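Local coordinates for protein 2-Cys Peroxiredoxin (Plasmodium vivax SaI-1, PDB 2I81) that probably reduces hydrogen peroxide and organic hydroperoxides through a reactive cysteine, as in other typical 2-Cys peroxiredoxins of the AhpC/TSA family, at residues Ile128-Tyr132 with Asn133-Asp137; Asn45-Gln48 with Phe49-Lys52; Lys105-Leu108 with Ala109-Gly112; Ala34-Gly37 with Asp38-Gly42. All coordinates share one frame; numbering follows the deposited sequence.

Contact 1 (Ile128-Tyr132 with Asn133-Asp137)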
# COMPACT_ATOMS: atom_id res chain seq x y z
N ILE A 128 -22.09 17.62 10.48
CA ILE A 128 -22.18 17.79 11.94
C ILE A 128 -22.61 16.47 12.60
O ILE A 128 -22.04 16.06 13.61
CB ILE A 128 -23.13 18.95 12.35
CG1 ILE A 128 -22.73 20.25 11.64
CG2 ILE A 128 -23.12 19.15 13.87
CD1 ILE A 128 -23.82 21.30 11.59
N SER A 129 -23.62 15.82 12.02
CA SER A 129 -24.08 14.51 12.50
C SER A 129 -22.99 13.45 12.34
O SER A 129 -22.83 12.59 13.21
CB SER A 129 -25.35 14.08 11.75
OG SER A 129 -26.36 15.07 11.84
N LYS A 130 -22.27 13.52 11.22
CA LYS A 130 -21.14 12.62 10.95
C LYS A 130 -20.02 12.80 11.97
O LYS A 130 -19.45 11.82 12.44
CB LYS A 130 -20.60 12.83 9.53
CG LYS A 130 -21.41 12.14 8.44
CD LYS A 130 -20.82 12.41 7.07
CE LYS A 130 -21.72 11.86 5.96
NZ LYS A 130 -21.15 12.12 4.61
N ASP A 131 -19.71 14.06 12.30
CA ASP A 131 -18.65 14.36 13.26
C ASP A 131 -19.01 13.95 14.69
O ASP A 131 -18.13 13.52 15.45
CB ASP A 131 -18.26 15.84 13.20
CG ASP A 131 -17.49 16.20 11.94
OD1 ASP A 131 -16.85 15.31 11.33
OD2 ASP A 131 -17.51 17.39 11.55
N TYR A 132 -20.28 14.06 15.05
CA TYR A 132 -20.75 13.69 16.39
C TYR A 132 -21.19 12.23 16.49
O TYR A 132 -21.73 11.80 17.51
CB TYR A 132 -21.85 14.65 16.87
CG TYR A 132 -21.29 15.96 17.36
CD1 TYR A 132 -20.95 16.98 16.48
CD2 TYR A 132 -21.07 16.17 18.72
CE1 TYR A 132 -20.42 18.18 16.93
CE2 TYR A 132 -20.54 17.36 19.19
CZ TYR A 132 -20.22 18.36 18.28
OH TYR A 132 -19.69 19.55 18.74
N ASN A 133 -20.94 11.48 15.42
CA ASN A 133 -21.29 10.06 15.31
C ASN A 133 -22.74 9.78 15.70
O ASN A 133 -23.02 8.90 16.52
CB ASN A 133 -20.31 9.19 16.12
CG ASN A 133 -18.86 9.42 15.73
OD1 ASN A 133 -18.08 9.97 16.52
ND2 ASN A 133 -18.48 9.01 14.53
N VAL A 134 -23.66 10.55 15.12
CA VAL A 134 -25.10 10.36 15.36
C VAL A 134 -25.92 10.22 14.08
O VAL A 134 -27.15 10.14 14.13
CB VAL A 134 -25.70 11.47 16.29
CG1 VAL A 134 -25.15 11.35 17.70
CG2 VAL A 134 -25.46 12.86 15.71
N LEU A 135 -25.23 10.16 12.93
CA LEU A 135 -25.90 9.95 11.65
C LEU A 135 -26.38 8.51 11.55
O LEU A 135 -25.59 7.57 11.69
CB LEU A 135 -24.97 10.29 10.48
CG LEU A 135 -25.52 11.05 9.26
CD1 LEU A 135 -24.69 10.72 8.02
CD2 LEU A 135 -27.00 10.81 8.98
N PHE A 136 -27.68 8.35 11.31
CA PHE A 136 -28.28 7.04 11.16
C PHE A 136 -28.56 6.78 9.68
O PHE A 136 -29.26 7.56 9.03
CB PHE A 136 -29.58 6.96 11.97
CG PHE A 136 -30.17 5.59 12.06
CD1 PHE A 136 -31.33 5.27 11.37
CD2 PHE A 136 -29.57 4.61 12.85
CE1 PHE A 136 -31.89 3.99 11.45
CE2 PHE A 136 -30.12 3.33 12.94
CZ PHE A 136 -31.28 3.02 12.24
N ASP A 137 -27.99 5.69 9.16
CA ASP A 137 -28.22 5.23 7.78
C ASP A 137 -27.92 6.27 6.69
O ASP A 137 -28.61 6.32 5.67
CB ASP A 137 -29.67 4.74 7.61
CG ASP A 137 -29.91 3.38 8.24
OD1 ASP A 137 -28.93 2.67 8.56
OD2 ASP A 137 -31.09 3.02 8.42
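Leu-135 folds back onto Ser-129 and Lys-130 where a Schellman motif closes helix 127-131. Asn-133, with positive phi (49°), is its C-prime residue. Ser-129 O receives Val-134 N at 2.9 Å in a nearly straight bond (176° at the hydrogen), while the companion bond from Asn-133 N to Lys-130 O is weak, as is a further one from Leu-135 N to Ser-129 O. The reversal sends the chain from the helix into strand 135-136 and brings the Leu-135 side chain alongside the last turn. Its CB lies 4.0 Å from Ser-129 CB, and CG keeps to the same methylene at 3.9 Å. At the tip, CD1 reaches Lys-130, whose extended chain runs beside the leucine in the same direction; CD1 is 3.6 Å from Lys-130 CG and also touches CE. Ser-129 OG turns to Asp-123, whose carboxylate also takes the N-H of Ile-128. On the buried side Tyr-132 packs its ring edge-to-face with Tyr-22, and Val-134 lies on Phe-59 of strand 54-59. The CG2 branch of Val-134 sits between its own backbone N and carbonyl carbon, where it meets Ser-129 O at 3.6 Å and Tyr-132 CB at 4.2 Å.

Contact 2 (Asn45-Gln48 with Phe49-Lys52)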
# COMPACT_ATOMS: atom_id res chain seq x y z
N ASN A 45 -21.39 29.14 14.80
CA ASN A 45 -20.27 28.21 14.94
C ASN A 45 -19.87 28.01 16.40
O ASN A 45 -20.05 28.90 17.23
CB ASN A 45 -19.08 28.64 14.08
CG ASN A 45 -18.44 29.93 14.55
OD1 ASN A 45 -19.09 30.98 14.62
ND2 ASN A 45 -17.15 29.87 14.86
N LEU A 46 -19.32 26.83 16.70
CA LEU A 46 -18.95 26.46 18.07
C LEU A 46 -17.99 27.47 18.69
O LEU A 46 -18.12 27.80 19.87
CB LEU A 46 -18.32 25.06 18.10
CG LEU A 46 -18.49 24.15 19.33
CD1 LEU A 46 -17.84 22.80 19.06
CD2 LEU A 46 -17.96 24.74 20.64
N THR A 47 -17.04 27.96 17.90
CA THR A 47 -16.00 28.88 18.38
C THR A 47 -16.57 30.13 19.06
O THR A 47 -16.05 30.56 20.08
CB THR A 47 -15.03 29.29 17.25
OG1 THR A 47 -14.60 28.13 16.53
CG2 THR A 47 -13.80 30.01 17.82
N GLN A 48 -17.64 30.70 18.50
CA GLN A 48 -18.20 31.93 19.04
C GLN A 48 -18.67 31.79 20.50
O GLN A 48 -18.85 32.79 21.19
CB GLN A 48 -19.32 32.47 18.15
CG GLN A 48 -20.67 31.79 18.33
CD GLN A 48 -21.70 32.24 17.32
OE1 GLN A 48 -22.77 32.72 17.68
NE2 GLN A 48 -21.37 32.10 16.04
N PHE A 49 -18.85 30.55 20.95
CA PHE A 49 -19.32 30.29 22.31
C PHE A 49 -18.20 29.95 23.30
O PHE A 49 -18.38 30.14 24.50
CB PHE A 49 -20.35 29.16 22.33
CG PHE A 49 -21.58 29.45 21.52
CD1 PHE A 49 -21.84 28.74 20.36
CD2 PHE A 49 -22.47 30.44 21.92
CE1 PHE A 49 -22.97 29.00 19.61
CE2 PHE A 49 -23.61 30.72 21.17
CZ PHE A 49 -23.86 29.99 20.01
N ILE A 50 -17.08 29.45 22.79
CA ILE A 50 -15.97 29.06 23.65
C ILE A 50 -15.55 30.22 24.56
O ILE A 50 -15.28 31.33 24.10
CB ILE A 50 -14.76 28.46 22.86
CG1 ILE A 50 -13.88 27.61 23.80
CG2 ILE A 50 -13.95 29.54 22.14
CD1 ILE A 50 -12.91 26.68 23.08
N GLY A 51 -15.56 29.96 25.87
CA GLY A 51 -15.17 30.95 26.86
C GLY A 51 -16.28 31.90 27.27
O GLY A 51 -16.09 32.73 28.16
N LYS A 52 -17.44 31.77 26.63
CA LYS A 52 -18.57 32.66 26.91
C LYS A 52 -19.75 31.93 27.54
O LYS A 52 -20.32 32.40 28.52
CB LYS A 52 -18.98 33.42 25.65
CG LYS A 52 -17.90 34.34 25.11
CD LYS A 52 -18.39 35.21 23.97
CE LYS A 52 -17.24 35.99 23.36
NZ LYS A 52 -17.71 36.95 22.32
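From Leu-46 to Gln-48 the backbone takes helical angles, and two bonds spanning three residues tie this turn to what follows: Phe-49 N to Leu-46 O at 3.0 Å and Ile-50 N to Thr-47 O at 3.1 Å. A type II beta turn comes next, with Ile-50 and positive-phi Gly-51 at its centre, glycine in the third position, and Lys-52 N returning to Phe-49 O; together the two turns connect strand 41-45 to strand 54-59. The side chains of Gln-48 and Phe-49 run next to each other in the same direction. Gln-48 CG lies over the centre of the Phe-49 ring, 3.8 Å from the centroid and only 10° off the normal, a CH-pi contact. A chi1 of 80° places that CG between the backbone N and the carbonyl carbon of Gln-48, above the ring. Farther out, OE1 stands 3.8 Å from Phe-49 CZ, with the amide plane inclined 34° to the ring. The other arm of the amide, NE2, donates to Asn-45 OD1 at 2.9 Å, and that oxygen lies in the plane of the glutamine amide. Across the turn, Ile-50 CG2 touches Thr-47 O at 3.1 Å. Phe-49 also packs on Glu-88 and Leu-90 of strand 87-93. One glutamine thus does two jobs: its methylene covers an aromatic face, while the bond to Asn-45 probably limits rotation of the amide and may help hold CG over the ring.

Contact 3 (Lys105-Leu108 with Ala109-Gly112)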
# COMPACT_ATOMS: atom_id res chain seq x y z
N LYS A 105 -43.59 28.44 10.95
CA LYS A 105 -44.78 29.14 10.50
C LYS A 105 -46.00 28.22 10.42
O LYS A 105 -47.10 28.65 10.06
CB LYS A 105 -44.51 29.86 9.17
CG LYS A 105 -43.58 31.04 9.35
CD LYS A 105 -43.54 31.92 8.11
CE LYS A 105 -42.81 33.21 8.46
NZ LYS A 105 -43.11 34.30 7.48
N THR A 106 -45.79 26.96 10.78
CA THR A 106 -46.86 25.99 10.88
C THR A 106 -47.38 25.96 12.33
O THR A 106 -46.60 25.73 13.26
CB THR A 106 -46.39 24.58 10.44
OG1 THR A 106 -45.76 24.67 9.16
CG2 THR A 106 -47.57 23.62 10.35
N PRO A 107 -48.69 26.22 12.52
CA PRO A 107 -49.33 26.14 13.83
C PRO A 107 -49.24 24.75 14.46
O PRO A 107 -49.19 23.75 13.75
CB PRO A 107 -50.79 26.51 13.54
CG PRO A 107 -50.96 26.35 12.07
CD PRO A 107 -49.63 26.63 11.46
N LEU A 108 -49.23 24.71 15.79
CA LEU A 108 -49.08 23.47 16.56
C LEU A 108 -50.17 22.45 16.24
O LEU A 108 -49.90 21.25 16.16
CB LEU A 108 -49.07 23.75 18.07
CG LEU A 108 -48.23 24.90 18.64
CD1 LEU A 108 -48.46 25.02 20.14
CD2 LEU A 108 -46.75 24.74 18.34
N ALA A 109 -51.40 22.93 16.05
CA ALA A 109 -52.55 22.08 15.76
C ALA A 109 -52.44 21.39 14.40
O ALA A 109 -53.19 20.46 14.10
CB ALA A 109 -53.84 22.88 15.86
N LYS A 110 -51.50 21.86 13.58
CA LYS A 110 -51.25 21.29 12.26
C LYS A 110 -49.89 20.57 12.19
O LYS A 110 -49.37 20.32 11.10
CB LYS A 110 -51.36 22.37 11.18
CG LYS A 110 -52.80 22.77 10.87
CD LYS A 110 -52.90 24.09 10.09
CE LYS A 110 -52.37 23.97 8.66
NZ LYS A 110 -53.10 22.93 7.86
N GLY A 111 -49.34 20.23 13.35
CA GLY A 111 -48.08 19.49 13.44
C GLY A 111 -46.84 20.36 13.40
O GLY A 111 -45.74 19.86 13.16
N GLY A 112 -47.02 21.66 13.64
CA GLY A 112 -45.92 22.61 13.60
C GLY A 112 -45.30 22.86 14.96
O GLY A 112 -45.83 22.42 15.99
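Pro-107 lays its ring beside the Lys-110 side chain, CG touching Lys-110 CD at 3.6 Å with both groups pointing the same way; past CD the lysine bends at chi3 (69°) and chi4. Thr-106 adds its methyl to this patch: CG2 lies 4.1 Å from Lys-110 CB. Under the side chains the backbone makes a short 3-10 turn at Leu-108 and Ala-109, closed by the longer bond from Gly-112 N to Pro-107 O where Gly-111, with positive phi (86°), reverses the chain. Pro-107 O accepts two N-H groups, from Lys-110 at 3.0 Å and from Gly-112 at 3.0 Å, and they approach from opposite faces of its carbonyl plane. Leu-108 O takes Gly-111 N. Gly-112, without a side chain, brings its CA close to Thr-106 O in a CA-H...O contact of 3.2 Å. A second such contact runs from Leu-108 CA to Gly-112 O, and the leucine branch CD2 meets that same oxygen at 3.4 Å. Toward other chains, Ala-109 packs on Ser-211 of a second subunit and Lys-105 forms a salt bridge with Glu-203 of a third. Within its own chain the loop hangs from the end of helix 97-104, tethered to it by the bonds from Thr-106 OG1 to Ala-102 O and from Trp-103 NE1 to Gly-111 O, and leads on to strand 119-122.

Contact 4 (Ala34-Gly37 with Asp38-Gly42)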
# COMPACT_ATOMS: atom_id res chain seq x y z
N ALA A 34 -28.36 28.88 10.14
CA ALA A 34 -29.35 28.78 11.19
C ALA A 34 -30.51 29.75 11.02
O ALA A 34 -30.39 30.78 10.35
CB ALA A 34 -28.69 28.98 12.55
N VAL A 35 -31.63 29.39 11.64
CA VAL A 35 -32.79 30.26 11.77
C VAL A 35 -32.87 30.67 13.23
O VAL A 35 -33.04 29.83 14.11
CB VAL A 35 -34.10 29.54 11.37
CG1 VAL A 35 -35.26 30.53 11.30
CG2 VAL A 35 -33.94 28.82 10.04
N PHE A 36 -32.73 31.97 13.49
CA PHE A 36 -32.76 32.48 14.86
C PHE A 36 -34.18 32.59 15.41
O PHE A 36 -35.15 32.35 14.69
CB PHE A 36 -32.02 33.82 14.97
CG PHE A 36 -30.55 33.71 14.66
CD1 PHE A 36 -30.03 34.23 13.48
CD2 PHE A 36 -29.68 33.10 15.56
CE1 PHE A 36 -28.68 34.13 13.19
CE2 PHE A 36 -28.32 32.99 15.28
CZ PHE A 36 -27.82 33.51 14.09
N GLY A 37 -34.29 32.96 16.68
CA GLY A 37 -35.58 33.10 17.36
C GLY A 37 -36.52 34.08 16.68
O GLY A 37 -37.74 33.88 16.69
N ASP A 38 -35.96 35.13 16.08
CA ASP A 38 -36.76 36.13 15.37
C ASP A 38 -37.10 35.73 13.93
O ASP A 38 -37.70 36.52 13.19
CB ASP A 38 -36.09 37.52 15.43
CG ASP A 38 -34.72 37.55 14.76
OD1 ASP A 38 -34.14 36.48 14.46
OD2 ASP A 38 -34.20 38.67 14.55
N ASN A 39 -36.71 34.51 13.54
CA ASN A 39 -36.96 33.95 12.20
C ASN A 39 -36.04 34.45 11.08
O ASN A 39 -36.23 34.09 9.91
CB ASN A 39 -38.44 34.12 11.79
CG ASN A 39 -39.37 33.20 12.55
OD1 ASN A 39 -39.03 32.67 13.61
ND2 ASN A 39 -40.57 33.01 12.00
N SER A 40 -35.04 35.25 11.43
CA SER A 40 -34.04 35.70 10.46
C SER A 40 -32.99 34.62 10.23
O SER A 40 -32.76 33.76 11.09
CB SER A 40 -33.38 37.00 10.93
OG SER A 40 -32.72 36.83 12.17
N PHE A 41 -32.35 34.66 9.06
CA PHE A 41 -31.31 33.70 8.71
C PHE A 41 -29.93 34.17 9.14
O PHE A 41 -29.64 35.36 9.13
CB PHE A 41 -31.31 33.41 7.21
CG PHE A 41 -32.51 32.65 6.74
CD1 PHE A 41 -33.15 33.01 5.56
CD2 PHE A 41 -33.01 31.58 7.47
CE1 PHE A 41 -34.27 32.30 5.11
CE2 PHE A 41 -34.12 30.87 7.04
CZ PHE A 41 -34.75 31.23 5.86
N GLY A 42 -29.09 33.21 9.53
CA GLY A 42 -27.73 33.53 9.93
C GLY A 42 -26.79 32.34 9.89
O GLY A 42 -26.94 31.43 9.07
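Ala-34 pairs with Gly-42 through two backbone bonds, its N reaching Gly-42 O at 3.1 Å and its O accepting Gly-42 N at 2.9 Å. Next, Val-35 faces Phe-41 as a non-hydrogen-bonded pair, and their side chains travel together on the face against helix 97-104. The CG2 branch of Val-35 meets the rim of the phenyl ring, 3.6 Å from Phe-41 CE2 and near the ring plane; CG1 turns to Asn-39 CA. Phe-41 also makes a cation-pi contact with Lys-97 of that helix and meets the ring of Tyr-98. Strands 31-35 and 41-45 form a 3:5 antiparallel hairpin, closed by a type I turn from Phe-36 to Asn-39 with a G1 bulge at positive-phi Asn-39. Phe-36 N donates to Ser-40 O in a straight bond (167° at the hydrogen), and Phe-36 O receives Asn-39 N as well as Lys-104 NZ. Its ring, with CG anti to the carbonyl carbon (chi1 -64°), leans back over the partner strand until CE1 is 3.4 Å from Gly-42 CA. Gly-37 and Asp-38 are the central turn residues; Asp-38 OD1 touches Phe-36 CB at 3.4 Å and accepts Ser-40 OG at 2.7 Å, on the syn side but 33° out of the carboxylate plane.

In the fold
All four contacts are local turns of the peroxiredoxin core, met along the chain in the order 4, 2, 3, 1. Contacts 4 and 2 lie at the two ends of strand 41-45, separated by two residues in sequence, with centres about 18 Å apart. Contact 2 meets contact 1 where Leu-46 CD1 packs against Tyr-132 OH at 3.7 Å. Contact 4 touches contact 3 by Asn-39 ND2 and Lys-105 CE, 4.2 Å apart, at the end of helix 97-104. Contacts 1 and 3, about 20 Å apart at their nearest atoms, both touch the second subunit, and contact 3 also reaches a third, so they border interfaces of the ten-chain assembly.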